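Local coordinates for protein apolipophorin-3b (Locusta migratoria, PDB 1AEP) that assists in loading diacylglycerol into lipophorin, covering the hydrophobic surface that expands on this haemolymph lipoprotein as lipid is taken up for flight, at residues N46-K51 with K142-N147. Numbering follows the deposited sequence.
Sequences NAFKTK and KEAAAN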
ATOM      1  N   ASN A  46     -11.263   2.038  -1.895  1.00 23.73           N
ATOM      2  CA  ASN A  46     -11.734   0.772  -1.441  1.00  3.89           C
ATOM      3  C   ASN A  46     -11.071  -0.378  -2.137  1.00 12.77           C
ATOM      4  O   ASN A  46     -10.830  -1.420  -1.551  1.00 20.75           O
ATOM      5  CB  ASN A  46     -13.244   0.681  -1.445  1.00 25.64           C
ATOM      6  CG  ASN A  46     -13.890   1.188  -0.170  1.00 24.38           C
ATOM      7  OD1 ASN A  46     -13.395   0.944   0.967  1.00 54.04           O
ATOM      8  ND2 ASN A  46     -15.007   1.883  -0.335  1.00 25.16           N
ATOM      9  N   ALA A  47     -10.775  -0.181  -3.410  1.00  7.96           N
ATOM     10  CA  ALA A  47     -10.121  -1.234  -4.161  1.00 10.07           C
ATOM     11  C   ALA A  47      -8.727  -1.527  -3.605  1.00  7.25           C
ATOM     12  O   ALA A  47      -8.309  -2.677  -3.472  1.00 29.57           O
ATOM     13  CB  ALA A  47     -10.059  -0.757  -5.583  1.00  7.62           C
ATOM     14  N   PHE A  48      -8.025  -0.457  -3.265  1.00  5.40           N
ATOM     15  CA  PHE A  48      -6.704  -0.525  -2.719  1.00 27.96           C
ATOM     16  C   PHE A  48      -6.710  -1.200  -1.395  1.00 12.89           C
ATOM     17  O   PHE A  48      -6.005  -2.187  -1.120  1.00 19.59           O
ATOM     18  CB  PHE A  48      -6.347   0.945  -2.472  1.00 18.27           C
ATOM     19  CG  PHE A  48      -4.902   1.131  -2.179  1.00 17.89           C
ATOM     20  CD1 PHE A  48      -3.936   0.920  -3.157  1.00 22.20           C
ATOM     21  CD2 PHE A  48      -4.484   1.472  -0.897  1.00 42.94           C
ATOM     22  CE1 PHE A  48      -2.577   1.050  -2.885  1.00 30.61           C
ATOM     23  CE2 PHE A  48      -3.129   1.581  -0.598  1.00 36.49           C
ATOM     24  CZ  PHE A  48      -2.173   1.355  -1.588  1.00 18.08           C
ATOM     25  N   LYS A  49      -7.536  -0.614  -0.545  1.00 18.07           N
ATOM     26  CA  LYS A  49      -7.661  -1.111   0.801  1.00  1.00           C
ATOM     27  C   LYS A  49      -7.819  -2.614   0.751  1.00  1.47           C
ATOM     28  O   LYS A  49      -7.248  -3.374   1.529  1.00 38.85           O
ATOM     29  CB  LYS A  49      -8.930  -0.425   1.264  1.00 17.35           C
ATOM     30  CG  LYS A  49      -9.406  -0.588   2.688  1.00 21.36           C
ATOM     31  CD  LYS A  49     -10.110   0.666   3.204  1.00 41.87           C
ATOM     32  CE  LYS A  49     -11.644   0.574   3.371  1.00 90.79           C
ATOM     33  NZ  LYS A  49     -12.177   1.512   4.372  1.00 60.11           N
ATOM     34  N   THR A  50      -8.649  -3.035  -0.191  1.00 20.04           N
ATOM     35  CA  THR A  50      -8.990  -4.449  -0.370  1.00 29.48           C
ATOM     36  C   THR A  50      -7.787  -5.309  -0.636  1.00 20.24           C
ATOM     37  O   THR A  50      -7.638  -6.404  -0.117  1.00 31.70           O
ATOM     38  CB  THR A  50     -10.116  -4.659  -1.413  1.00 20.92           C
ATOM     39  OG1 THR A  50     -11.388  -4.323  -0.910  1.00 41.51           O
ATOM     40  CG2 THR A  50     -10.130  -6.013  -2.095  1.00 17.60           C
ATOM     41  N   LYS A  51      -6.958  -4.806  -1.532  1.00 30.10           N
ATOM     42  CA  LYS A  51      -5.756  -5.484  -1.920  1.00 11.03           C
ATOM     43  C   LYS A  51      -4.724  -5.528  -0.785  1.00 50.65           C
ATOM     44  O   LYS A  51      -4.175  -6.589  -0.502  1.00 18.37           O
ATOM     45  CB  LYS A  51      -5.192  -4.846  -3.163  1.00 25.03           C
ATOM     46  CG  LYS A  51      -5.975  -5.246  -4.391  1.00  3.47           C
ATOM     47  CD  LYS A  51      -5.685  -6.668  -4.794  1.00 79.20           C
ATOM     48  CE  LYS A  51      -6.512  -7.142  -5.986  1.00100.00           C
ATOM     49  NZ  LYS A  51      -6.571  -8.605  -6.151  1.00100.00           N
ATOM     50  N   LYS A 142       2.498  -2.930  -5.235  1.00 11.77           N
ATOM     51  CA  LYS A 142       2.881  -2.125  -6.383  1.00  1.22           C
ATOM     52  C   LYS A 142       1.740  -2.076  -7.398  1.00  9.02           C
ATOM     53  O   LYS A 142       1.364  -0.996  -7.872  1.00 38.70           O
ATOM     54  CB  LYS A 142       4.068  -2.807  -6.979  1.00 30.16           C
ATOM     55  CG  LYS A 142       4.895  -1.864  -7.768  1.00  5.64           C
ATOM     56  CD  LYS A 142       5.107  -2.360  -9.165  1.00 35.54           C
ATOM     57  CE  LYS A 142       6.551  -2.731  -9.458  1.00 64.72           C
ATOM     58  NZ  LYS A 142       6.947  -2.235 -10.773  1.00 85.29           N
ATOM     59  N   GLU A 143       1.163  -3.265  -7.685  1.00 13.46           N
ATOM     60  CA  GLU A 143       0.031  -3.418  -8.618  1.00 11.64           C
ATOM     61  C   GLU A 143      -1.204  -2.646  -8.181  1.00  6.90           C
ATOM     62  O   GLU A 143      -1.856  -1.962  -8.982  1.00 28.08           O
ATOM     63  CB  GLU A 143      -0.338  -4.881  -8.984  1.00 13.56           C
ATOM     64  CG  GLU A 143      -1.177  -5.062 -10.312  1.00 25.26           C
ATOM     65  CD  GLU A 143      -0.581  -4.539 -11.601  1.00100.00           C
ATOM     66  OE1 GLU A 143       0.763  -4.531 -11.582  1.00 34.01           O
ATOM     67  OE2 GLU A 143      -1.295  -4.119 -12.539  1.00 54.44           O
ATOM     68  N   ALA A 144      -1.533  -2.769  -6.899  1.00  8.19           N
ATOM     69  CA  ALA A 144      -2.664  -2.074  -6.360  1.00 15.15           C
ATOM     70  C   ALA A 144      -2.510  -0.589  -6.641  1.00 22.14           C
ATOM     71  O   ALA A 144      -3.408   0.058  -7.164  1.00 37.69           O
ATOM     72  CB  ALA A 144      -2.750  -2.343  -4.877  1.00  1.75           C
ATOM     73  N   ALA A 145      -1.331  -0.053  -6.327  1.00  9.04           N
ATOM     74  CA  ALA A 145      -1.008   1.346  -6.566  1.00 22.35           C
ATOM     75  C   ALA A 145      -0.932   1.704  -8.061  1.00  1.00           C
ATOM     76  O   ALA A 145      -1.274   2.822  -8.441  1.00 25.07           O
ATOM     77  CB  ALA A 145       0.306   1.717  -5.860  1.00  1.29           C
ATOM     78  N   ALA A 146      -0.467   0.805  -8.934  1.00 23.38           N
ATOM     79  CA  ALA A 146      -0.441   1.144 -10.350  1.00  9.64           C
ATOM     80  C   ALA A 146      -1.868   1.186 -10.882  1.00 24.39           C
ATOM     81  O   ALA A 146      -2.251   2.055 -11.654  1.00 34.10           O
ATOM     82  CB  ALA A 146       0.303   0.100 -11.125  1.00  5.16           C
ATOM     83  N   ASN A 147      -2.674   0.229 -10.433  1.00 13.63           N
ATOM     84  CA  ASN A 147      -4.052   0.129 -10.829  1.00  6.75           C
ATOM     85  C   ASN A 147      -4.801   1.383 -10.498  1.00  4.69           C
ATOM     86  O   ASN A 147      -5.530   1.920 -11.332  1.00 36.59           O
ATOM     87  CB  ASN A 147      -4.698  -0.991 -10.087  1.00 17.78           C
ATOM     88  CG  ASN A 147      -4.588  -2.251 -10.899  1.00 24.37           C
ATOM     89  OD1 ASN A 147      -5.050  -3.301 -10.467  1.00100.00           O
ATOM     90  ND2 ASN A 147      -3.947  -2.147 -12.073  1.00 40.83           N
TER
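F48 and A144 mark the register of two antiparallel helical segments, whose short axes come within 9.5 Å at closest, at an angle of 174°. The CA atoms of F48 and A144 lie 5.7 Å apart. The methyl CB of A144 points at helix 36-63 and meets two side chains of successive turns: CD1 of F48 at 3.9 Å and CB of K51 at 3.9 Å. F48 gets there because its CG stands anti to the backbone N (chi1 -168°), which swings the ring across toward the other helix although its CB does not head there. The ring edge then faces the backbone of A145, whose N lies near the ring plane, 3.8 Å from CE1, while the CB of A145 is a looser apolar neighbour. K51 contributes its CB; from there its chain bends away at chi2 (-74°), taking the ammonium group out to the exposed side. A serine in place of F48 would probably leave the A144 methyl and the A145 backbone without their aromatic neighbour and open a gap between the helices. In this five-helix bundle of amphipathic helices, F48 also packs on I85 of a loop, and A145 touches T17 of helix 7-25, so the buried contact joins helices 36-63 and 131-154 beside the first helix.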